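Local coordinates for protein outer membrane porin F (Pseudomonas aeruginosa, PDB 4RLC) that forms, through its N-terminal domain, an eight-stranded beta-barrel in the outer membrane and probably lets small molecules pass, at residues V97-N111 and Q123-Y137. Sequence-based numbering, arbitrary orientation.
With C8E ((hydroxyethyloxy)tri(ethyloxy)octane), chain B; C8E ((hydroxyethyloxy)tri(ethyloxy)octane), chain D.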
ATOM      1  N   VAL A  97      14.465 -10.427  12.826  1.00 22.64           N
ATOM      2  CA  VAL A  97      14.754  -9.018  13.131  1.00 23.62           C
ATOM      3  C   VAL A  97      15.702  -8.518  12.069  1.00 23.20           C
ATOM      4  O   VAL A  97      16.660  -9.205  11.706  1.00 26.16           O
ATOM      5  CB  VAL A  97      15.374  -8.877  14.546  1.00 23.66           C
ATOM      6  CG1 VAL A  97      15.872  -7.480  14.827  1.00 26.46           C
ATOM      7  CG2 VAL A  97      14.315  -9.317  15.582  1.00 24.23           C
ATOM      8  N   GLY A  98      15.418  -7.359  11.528  1.00 21.57           N
ATOM      9  CA  GLY A  98      16.343  -6.740  10.532  1.00 22.98           C
ATOM     10  C   GLY A  98      15.569  -6.203   9.353  1.00 22.29           C
ATOM     11  O   GLY A  98      14.338  -6.078   9.335  1.00 20.16           O
ATOM     12  N   LEU A  99      16.299  -5.955   8.267  1.00 21.48           N
ATOM     13  CA  LEU A  99      15.762  -5.212   7.155  1.00 21.60           C
ATOM     14  C   LEU A  99      15.323  -6.202   6.070  1.00 21.76           C
ATOM     15  O   LEU A  99      16.107  -7.101   5.671  1.00 22.91           O
ATOM     16  CB  LEU A  99      16.906  -4.286   6.563  1.00 24.02           C
ATOM     17  CG  LEU A  99      16.532  -3.489   5.327  1.00 25.97           C
ATOM     18  CD1 LEU A  99      15.542  -2.368   5.649  1.00 26.63           C
ATOM     19  CD2 LEU A  99      17.801  -2.946   4.624  1.00 29.44           C
ATOM     20  N   ARG A 100      14.139  -5.966   5.546  1.00 19.14           N
ATOM     21  CA  ARG A 100      13.593  -6.680   4.398  1.00 18.38           C
ATOM     22  C   ARG A 100      13.140  -5.692   3.416  1.00 19.45           C
ATOM     23  O   ARG A 100      12.012  -5.153   3.411  1.00 18.56           O
ATOM     24  CB  ARG A 100      12.401  -7.648   4.819  1.00 18.41           C
ATOM     25  CG  ARG A 100      12.779  -8.680   5.837  1.00 19.12           C
ATOM     26  CD  ARG A 100      11.750  -9.836   5.844  1.00 19.37           C
ATOM     27  NE  ARG A 100      12.123 -10.734   4.722  1.00 19.65           N
ATOM     28  CZ  ARG A 100      11.438 -11.825   4.390  1.00 20.09           C
ATOM     29  NH1 ARG A 100      11.864 -12.596   3.414  1.00 20.79           N
ATOM     30  NH2 ARG A 100      10.343 -12.169   5.072  1.00 18.70           N
ATOM     31  N   PRO A 101      14.038  -5.357   2.461  1.00 19.62           N
ATOM     32  CA  PRO A 101      13.517  -4.622   1.341  1.00 19.35           C
ATOM     33  C   PRO A 101      12.459  -5.429   0.588  1.00 18.87           C
ATOM     34  O   PRO A 101      12.506  -6.673   0.648  1.00 20.84           O
ATOM     35  CB  PRO A 101      14.769  -4.419   0.467  1.00 20.88           C
ATOM     36  CG  PRO A 101      15.967  -4.774   1.324  1.00 22.58           C
ATOM     37  CD  PRO A 101      15.405  -5.818   2.273  1.00 22.74           C
ATOM     38  N   TYR A 102      11.604  -4.754  -0.184  1.00 18.33           N
ATOM     39  CA  TYR A 102      10.625  -5.447  -0.978  1.00 17.59           C
ATOM     40  C   TYR A 102      10.301  -4.753  -2.279  1.00 18.83           C
ATOM     41  O   TYR A 102      10.527  -3.571  -2.487  1.00 18.61           O
ATOM     42  CB  TYR A 102       9.315  -5.614  -0.118  1.00 17.36           C
ATOM     43  CG  TYR A 102       8.542  -4.315   0.093  1.00 18.21           C
ATOM     44  CD1 TYR A 102       7.683  -3.827  -0.876  1.00 18.38           C
ATOM     45  CD2 TYR A 102       8.720  -3.510   1.262  1.00 19.07           C
ATOM     46  CE1 TYR A 102       7.041  -2.609  -0.714  1.00 19.55           C
ATOM     47  CE2 TYR A 102       8.062  -2.312   1.408  1.00 20.65           C
ATOM     48  CZ  TYR A 102       7.219  -1.884   0.444  1.00 20.95           C
ATOM     49  OH  TYR A 102       6.608  -0.681   0.538  1.00 26.10           O
ATOM     50  N   VAL A 103       9.730  -5.553  -3.166  1.00 17.92           N
ATOM     51  CA  VAL A 103       9.076  -5.064  -4.381  1.00 19.33           C
ATOM     52  C   VAL A 103       7.636  -5.630  -4.447  1.00 19.69           C
ATOM     53  O   VAL A 103       7.347  -6.636  -3.873  1.00 20.20           O
ATOM     54  CB  VAL A 103       9.867  -5.447  -5.643  1.00 21.29           C
ATOM     55  CG1 VAL A 103      11.214  -4.773  -5.639  1.00 23.03           C
ATOM     56  CG2 VAL A 103      10.030  -6.951  -5.810  1.00 23.14           C
ATOM     57  N   SER A 104       6.736  -4.887  -5.074  1.00 20.17           N
ATOM     58  CA  SER A 104       5.349  -5.242  -5.097  1.00 21.92           C
ATOM     59  C   SER A 104       4.682  -4.814  -6.382  1.00 21.51           C
ATOM     60  O   SER A 104       5.170  -3.946  -7.117  1.00 21.38           O
ATOM     61  CB  SER A 104       4.561  -4.643  -3.935  1.00 23.39           C
ATOM     62  OG  SER A 104       4.537  -3.302  -4.035  1.00 27.75           O
ATOM     63  N   ALA A 105       3.610  -5.549  -6.687  1.00 19.43           N
ATOM     64  CA  ALA A 105       2.753  -5.228  -7.837  1.00 20.03           C
ATOM     65  C   ALA A 105       1.335  -5.673  -7.541  1.00 20.29           C
ATOM     66  O   ALA A 105       1.126  -6.603  -6.812  1.00 21.84           O
ATOM     67  CB  ALA A 105       3.250  -5.934  -9.107  1.00 23.13           C
ATOM     68  N   GLY A 106       0.365  -4.982  -8.118  1.00 21.04           N
ATOM     69  CA  GLY A 106      -1.025  -5.310  -7.780  1.00 20.66           C
ATOM     70  C   GLY A 106      -1.985  -4.480  -8.599  1.00 19.73           C
ATOM     71  O   GLY A 106      -1.624  -3.807  -9.572  1.00 20.35           O
ATOM     72  N   LEU A 107      -3.252  -4.596  -8.236  1.00 18.94           N
ATOM     73  CA  LEU A 107      -4.298  -3.891  -8.879  1.00 19.91           C
ATOM     74  C   LEU A 107      -5.082  -3.124  -7.805  1.00 19.90           C
ATOM     75  O   LEU A 107      -5.231  -3.592  -6.663  1.00 19.84           O
ATOM     76  CB  LEU A 107      -5.245  -4.905  -9.491  1.00 22.99           C
ATOM     77  CG  LEU A 107      -4.731  -5.651 -10.732  1.00 26.31           C
ATOM     78  CD1 LEU A 107      -5.796  -6.688 -11.113  1.00 26.95           C
ATOM     79  CD2 LEU A 107      -4.452  -4.693 -11.863  1.00 29.07           C
ATOM     80  N   ALA A 108      -5.594  -1.960  -8.200  1.00 20.23           N
ATOM     81  CA  ALA A 108      -6.310  -1.097  -7.320  1.00 22.14           C
ATOM     82  C   ALA A 108      -7.573  -0.583  -7.952  1.00 22.29           C
ATOM     83  O   ALA A 108      -7.704  -0.483  -9.172  1.00 23.07           O
ATOM     84  CB  ALA A 108      -5.443   0.113  -6.851  1.00 23.19           C
ATOM     85  N   HIS A 109      -8.534  -0.252  -7.107  1.00 21.58           N
ATOM     86  CA  HIS A 109      -9.733   0.377  -7.537  1.00 24.53           C
ATOM     87  C   HIS A 109      -9.900   1.674  -6.763  1.00 24.03           C
ATOM     88  O   HIS A 109      -9.843   1.685  -5.490  1.00 23.77           O
ATOM     89  CB  HIS A 109     -10.936  -0.584  -7.296  1.00 28.97           C
ATOM     90  CG  HIS A 109     -12.242  -0.056  -7.753  1.00 35.76           C
ATOM     91  ND1 HIS A 109     -12.697  -0.181  -9.050  1.00 41.26           N
ATOM     92  CD2 HIS A 109     -13.195   0.643  -7.088  1.00 39.28           C
ATOM     93  CE1 HIS A 109     -13.881   0.408  -9.163  1.00 39.58           C
ATOM     94  NE2 HIS A 109     -14.205   0.908  -7.982  1.00 42.53           N
ATOM     95  N   GLN A 110     -10.075   2.778  -7.491  1.00 23.60           N
ATOM     96  CA  GLN A 110     -10.155   4.089  -6.896  1.00 25.70           C
ATOM     97  C   GLN A 110     -11.571   4.618  -7.078  1.00 27.17           C
ATOM     98  O   GLN A 110     -12.192   4.437  -8.159  1.00 26.37           O
ATOM     99  CB  GLN A 110      -9.100   4.977  -7.624  1.00 30.64           C
ATOM    100  CG  GLN A 110      -8.958   6.390  -7.131  1.00 34.68           C
ATOM    101  CD  GLN A 110      -7.994   7.205  -7.985  1.00 37.40           C
ATOM    102  OE1 GLN A 110      -6.875   7.507  -7.578  1.00 42.54           O
ATOM    103  NE2 GLN A 110      -8.408   7.531  -9.141  1.00 36.00           N
ATOM    104  N   ASN A 111     -12.129   5.220  -6.036  1.00 26.77           N
ATOM    105  CA  ASN A 111     -13.437   5.865  -6.124  1.00 29.28           C
ATOM    106  C   ASN A 111     -13.230   7.283  -5.672  1.00 30.34           C
ATOM    107  O   ASN A 111     -12.789   7.507  -4.527  1.00 29.37           O
ATOM    108  CB  ASN A 111     -14.476   5.265  -5.180  1.00 32.19           C
ATOM    109  CG  ASN A 111     -14.842   3.872  -5.483  1.00 35.77           C
ATOM    110  OD1 ASN A 111     -15.483   3.581  -6.488  1.00 43.72           O
ATOM    111  ND2 ASN A 111     -14.489   2.984  -4.603  1.00 40.38           N
ATOM    112  N   GLN A 123     -16.188   9.199  -9.912  1.00 26.96           N
ATOM    113  CA  GLN A 123     -15.472   8.414 -10.887  1.00 30.79           C
ATOM    114  C   GLN A 123     -14.931   7.202 -10.188  1.00 31.31           C
ATOM    115  O   GLN A 123     -14.536   7.267  -9.034  1.00 29.27           O
ATOM    116  CB  GLN A 123     -14.412   9.275 -11.567  1.00 36.45           C
ATOM    117  CG  GLN A 123     -12.964   9.113 -11.183  1.00 52.83           C
ATOM    118  CD  GLN A 123     -12.044   9.206 -12.399  1.00 61.68           C
ATOM    119  OE1 GLN A 123     -12.492   9.519 -13.510  1.00 70.41           O
ATOM    120  NE2 GLN A 123     -10.752   8.931 -12.196  1.00 68.25           N
ATOM    121  N   GLN A 124     -14.963   6.078 -10.872  1.00 28.71           N
ATOM    122  CA  GLN A 124     -14.407   4.852 -10.361  1.00 29.03           C
ATOM    123  C   GLN A 124     -13.408   4.404 -11.396  1.00 29.86           C
ATOM    124  O   GLN A 124     -13.747   4.402 -12.588  1.00 26.93           O
ATOM    125  CB  GLN A 124     -15.468   3.800 -10.331  1.00 33.80           C
ATOM    126  CG  GLN A 124     -16.466   3.941  -9.226  1.00 41.67           C
ATOM    127  CD  GLN A 124     -17.474   2.831  -9.237  1.00 53.31           C
ATOM    128  OE1 GLN A 124     -17.172   1.701  -9.633  1.00 65.34           O
ATOM    129  NE2 GLN A 124     -18.692   3.138  -8.794  1.00 63.40           N
ATOM    130  N   MET A 125     -12.246   3.913 -10.981  1.00 27.21           N
ATOM    131  CA  MET A 125     -11.234   3.551 -11.960  1.00 28.69           C
ATOM    132  C   MET A 125     -10.411   2.371 -11.444  1.00 26.79           C
ATOM    133  O   MET A 125     -10.182   2.281 -10.240  1.00 24.06           O
ATOM    134  CB  MET A 125     -10.391   4.765 -12.145  1.00 32.75           C
ATOM    135  CG  MET A 125      -9.289   4.631 -13.111  1.00 40.83           C
ATOM    136  SD  MET A 125      -8.278   6.137 -13.182  1.00 54.14           S
ATOM    137  CE  MET A 125      -7.585   5.818 -14.795  1.00 47.43           C
ATOM    138  N   THR A 126      -9.995   1.484 -12.334  1.00 23.42           N
ATOM    139  CA  THR A 126      -9.059   0.390 -11.971  1.00 22.64           C
ATOM    140  C   THR A 126      -7.668   0.769 -12.432  1.00 23.71           C
ATOM    141  O   THR A 126      -7.534   1.268 -13.529  1.00 24.81           O
ATOM    142  CB  THR A 126      -9.511  -0.928 -12.635  1.00 24.20           C
ATOM    143  OG1 THR A 126     -10.802  -1.261 -12.130  1.00 26.12           O
ATOM    144  CG2 THR A 126      -8.519  -2.068 -12.350  1.00 23.47           C
ATOM    145  N   MET A 127      -6.622   0.550 -11.615  1.00 21.74           N
ATOM    146  CA  MET A 127      -5.257   0.956 -11.994  1.00 23.07           C
ATOM    147  C   MET A 127      -4.305  -0.188 -11.602  1.00 22.59           C
ATOM    148  O   MET A 127      -4.661  -1.079 -10.842  1.00 20.99           O
ATOM    149  CB  MET A 127      -4.901   2.231 -11.251  1.00 27.15           C
ATOM    150  CG  MET A 127      -5.826   3.382 -11.580  1.00 32.42           C
ATOM    151  SD  MET A 127      -5.386   4.782 -10.538  1.00 45.41           S
ATOM    152  CE  MET A 127      -5.110   3.984  -8.974  1.00 42.50           C
ATOM    153  N   ALA A 128      -3.136  -0.200 -12.220  1.00 20.97           N
ATOM    154  CA  ALA A 128      -2.106  -1.158 -11.887  1.00 23.74           C
ATOM    155  C   ALA A 128      -1.161  -0.480 -10.949  1.00 23.59           C
ATOM    156  O   ALA A 128      -0.885   0.734 -11.118  1.00 25.89           O
ATOM    157  CB  ALA A 128      -1.349  -1.572 -13.132  1.00 24.64           C
ATOM    158  N   ASN A 129      -0.582  -1.249 -10.040  1.00 22.95           N
ATOM    159  CA  ASN A 129       0.340  -0.721  -9.027  1.00 24.91           C
ATOM    160  C   ASN A 129       1.677  -1.350  -9.157  1.00 23.81           C
ATOM    161  O   ASN A 129       1.741  -2.521  -9.360  1.00 23.11           O
ATOM    162  CB  ASN A 129      -0.083  -1.099  -7.593  1.00 28.50           C
ATOM    163  CG  ASN A 129      -1.414  -0.605  -7.237  1.00 32.61           C
ATOM    164  OD1 ASN A 129      -1.860   0.426  -7.758  1.00 33.65           O
ATOM    165  ND2 ASN A 129      -2.099  -1.330  -6.349  1.00 33.58           N
ATOM    166  N   ILE A 130       2.765  -0.571  -9.018  1.00 23.51           N
ATOM    167  CA  ILE A 130       4.029  -1.187  -8.809  1.00 23.52           C
ATOM    168  C   ILE A 130       4.673  -0.412  -7.649  1.00 24.84           C
ATOM    169  O   ILE A 130       4.419   0.786  -7.458  1.00 24.80           O
ATOM    170  CB  ILE A 130       4.887  -1.118 -10.112  1.00 28.04           C
ATOM    171  CG1 ILE A 130       6.220  -1.795  -9.910  1.00 32.59           C
ATOM    172  CG2 ILE A 130       5.094   0.310 -10.563  1.00 29.65           C
ATOM    173  CD1 ILE A 130       6.644  -2.603 -11.097  1.00 39.36           C
ATOM    174  N   GLY A 131       5.498  -1.090  -6.879  1.00 23.22           N
ATOM    175  CA  GLY A 131       6.160  -0.435  -5.785  1.00 22.31           C
ATOM    176  C   GLY A 131       7.385  -1.100  -5.287  1.00 19.02           C
ATOM    177  O   GLY A 131       7.701  -2.257  -5.618  1.00 19.78           O
ATOM    178  N   ALA A 132       8.069  -0.379  -4.412  1.00 19.63           N
ATOM    179  CA  ALA A 132       9.213  -0.930  -3.726  1.00 18.79           C
ATOM    180  C   ALA A 132       9.364  -0.204  -2.365  1.00 19.64           C
ATOM    181  O   ALA A 132       8.899   0.920  -2.132  1.00 22.55           O
ATOM    182  CB  ALA A 132      10.514  -0.707  -4.559  1.00 20.46           C
ATOM    183  N   GLY A 133      10.059  -0.826  -1.467  1.00 19.44           N
ATOM    184  CA  GLY A 133      10.236  -0.207  -0.162  1.00 19.47           C
ATOM    185  C   GLY A 133      11.157  -0.951   0.762  1.00 19.17           C
ATOM    186  O   GLY A 133      11.809  -1.936   0.393  1.00 18.55           O
ATOM    187  N   LEU A 134      11.217  -0.425   1.994  1.00 20.01           N
ATOM    188  CA  LEU A 134      12.085  -0.983   3.042  1.00 21.90           C
ATOM    189  C   LEU A 134      11.175  -1.292   4.234  1.00 21.82           C
ATOM    190  O   LEU A 134      10.448  -0.390   4.688  1.00 22.92           O
ATOM    191  CB  LEU A 134      13.089   0.031   3.446  1.00 24.16           C
ATOM    192  CG  LEU A 134      14.060   0.376   2.297  1.00 27.92           C
ATOM    193  CD1 LEU A 134      14.986   1.469   2.774  1.00 33.07           C
ATOM    194  CD2 LEU A 134      14.817  -0.842   1.850  1.00 30.11           C
ATOM    195  N   LYS A 135      11.221  -2.516   4.740  1.00 20.21           N
ATOM    196  CA  LYS A 135      10.495  -2.862   5.982  1.00 19.72           C
ATOM    197  C   LYS A 135      11.542  -3.266   6.978  1.00 20.19           C
ATOM    198  O   LYS A 135      12.352  -4.174   6.705  1.00 22.01           O
ATOM    199  CB  LYS A 135       9.474  -4.001   5.777  1.00 21.42           C
ATOM    200  CG  LYS A 135       8.284  -3.608   4.954  1.00 24.84           C
ATOM    201  CD  LYS A 135       7.476  -4.846   4.529  1.00 27.24           C
ATOM    202  CE  LYS A 135       6.747  -5.485   5.674  1.00 25.20           C
ATOM    203  NZ  LYS A 135       5.696  -6.421   5.074  1.00 24.14           N
ATOM    204  N   TYR A 136      11.590  -2.611   8.138  1.00 18.51           N
ATOM    205  CA  TYR A 136      12.554  -2.935   9.135  1.00 19.21           C
ATOM    206  C   TYR A 136      11.795  -3.491  10.335  1.00 18.70           C
ATOM    207  O   TYR A 136      11.120  -2.777  11.016  1.00 17.31           O
ATOM    208  CB  TYR A 136      13.416  -1.753   9.544  1.00 20.95           C
ATOM    209  CG  TYR A 136      14.686  -2.177  10.218  1.00 22.06           C
ATOM    210  CD1 TYR A 136      14.685  -2.745  11.450  1.00 23.60           C
ATOM    211  CD2 TYR A 136      15.925  -2.062   9.599  1.00 26.71           C
ATOM    212  CE1 TYR A 136      15.832  -3.187  12.094  1.00 26.90           C
ATOM    213  CE2 TYR A 136      17.054  -2.512  10.228  1.00 30.40           C
ATOM    214  CZ  TYR A 136      17.016  -3.026  11.502  1.00 30.05           C
ATOM    215  OH  TYR A 136      18.179  -3.477  12.097  1.00 34.28           O
ATOM    216  N   TYR A 137      12.001  -4.797  10.537  1.00 19.44           N
ATOM    217  CA  TYR A 137      11.490  -5.497  11.727  1.00 18.83           C
ATOM    218  C   TYR A 137      12.491  -5.222  12.844  1.00 19.60           C
ATOM    219  O   TYR A 137      13.536  -5.843  12.963  1.00 20.32           O
ATOM    220  CB  TYR A 137      11.341  -7.000  11.460  1.00 19.50           C
ATOM    221  CG  TYR A 137      10.310  -7.322  10.421  1.00 19.12           C
ATOM    222  CD1 TYR A 137      10.630  -7.311   9.067  1.00 20.00           C
ATOM    223  CD2 TYR A 137       8.982  -7.691  10.761  1.00 18.64           C
ATOM    224  CE1 TYR A 137       9.683  -7.611   8.101  1.00 20.34           C
ATOM    225  CE2 TYR A 137       8.036  -8.010   9.789  1.00 19.56           C
ATOM    226  CZ  TYR A 137       8.371  -8.028   8.449  1.00 19.88           C
ATOM    227  OH  TYR A 137       7.426  -8.306   7.441  1.00 21.13           O
TER
HETATM  228  C1  C8E B 201      12.267   4.531  -0.158  1.00 44.82           C
HETATM  229  C2  C8E B 201      13.048   3.232  -0.241  1.00 46.07           C
HETATM  230  C3  C8E B 201      13.028   2.530  -1.590  1.00 46.19           C
HETATM  231  C4  C8E B 201      13.707   1.183  -1.444  1.00 43.34           C
HETATM  232  C5  C8E B 201      13.998   0.378  -2.695  1.00 46.55           C
HETATM  233  C6  C8E B 201      14.469  -1.019  -2.293  1.00 42.01           C
HETATM  234  C7  C8E B 201      14.205  -2.138  -3.303  1.00 47.57           C
HETATM  235  C8  C8E B 201      14.800  -3.455  -2.792  1.00 46.79           C
HETATM  236  O9  C8E B 201      14.955  -4.474  -3.794  1.00 46.81           O
HETATM  237  C10 C8E B 201      16.102  -5.368  -3.786  1.00 39.49           C
HETATM  238  C11 C8E B 201      16.876  -5.650  -2.501  1.00 39.23           C
HETATM  239  O12 C8E B 201      17.978  -6.433  -2.964  1.00 41.31           O
HETATM  240  C13 C8E B 201      18.776  -7.220  -2.083  1.00 41.32           C
HETATM  241  C14 C8E B 201      19.332  -6.443  -0.916  1.00 45.44           C
HETATM  242  O15 C8E B 201      18.369  -6.721   0.115  1.00 47.75           O
HETATM  243  C1  C8E D 203     -10.836 -11.026   0.265  1.00 72.62           C
HETATM  244  C2  C8E D 203     -10.979 -10.272  -1.045  1.00 70.69           C
HETATM  245  C3  C8E D 203     -12.310  -9.527  -1.131  1.00 68.22           C
HETATM  246  C4  C8E D 203     -12.189  -8.068  -0.696  1.00 69.77           C
HETATM  247  C5  C8E D 203     -12.394  -7.094  -1.861  1.00 71.56           C
HETATM  248  C6  C8E D 203     -11.187  -7.057  -2.810  1.00 68.82           C
HETATM  249  C7  C8E D 203     -11.483  -6.301  -4.105  1.00 60.84           C
HETATM  250  C8  C8E D 203     -10.629  -5.054  -4.267  1.00 56.29           C
HETATM  251  O9  C8E D 203      -9.427  -5.348  -4.972  1.00 51.14           O
HETATM  252  C10 C8E D 203      -8.898  -4.275  -5.769  1.00 42.51           C
HETATM  253  C11 C8E D 203      -8.823  -4.609  -7.257  1.00 39.14           C
HETATM  254  O12 C8E D 203      -9.978  -4.165  -7.942  1.00 43.19           O
HETATM  255  C13 C8E D 203      -9.815  -3.936  -9.339  1.00 50.11           C
HETATM  256  C14 C8E D 203     -11.165  -3.626  -9.993  1.00 52.70           C
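The Tyr102 ring lies flat over Gly133, whose CA is 3.7 Å from the ring centroid in a CH-pi contact. Tyr102 CG sits between its backbone N and carbonyl carbon (chi1 72°), swinging the ring across to the partner strand. Lys135 CG packs obliquely against the same ring, 3.7 Å from Tyr102 CD2. Near the hairpin's open end, Tyr136 turns one face to Gly98, with Gly98 CA 4.2 Å from the ring centroid. The Tyr137 ring meets Gly98 O at its edge, and Arg100 CD approaches Tyr137 CE1 at 3.8 Å. At the other end, Met125 N lies over one face of the His109 ring, with Gln124 and Thr126 at its edge. His109 ND1 is 3.8 Å from Thr126 OG1 and buried without a polar partner. Fourteen backbone hydrogen bonds join the antiparallel strands, from Gly98 with Tyr137 to Gln110 with Met125. On the outer face, Pro101 CB touches Leu134 CD2 at 3.8 Å, and one detergent chain lies over both residues. Inside the barrel, Arg100 forms a salt bridge with Asp55, Lys135 with Glu22 and Glu57, and Asn129 hydrogen-bonds Asp87. The hairpin is flanked by strand 80-91 beside 97-111 and strand 142-153 beside 123-137.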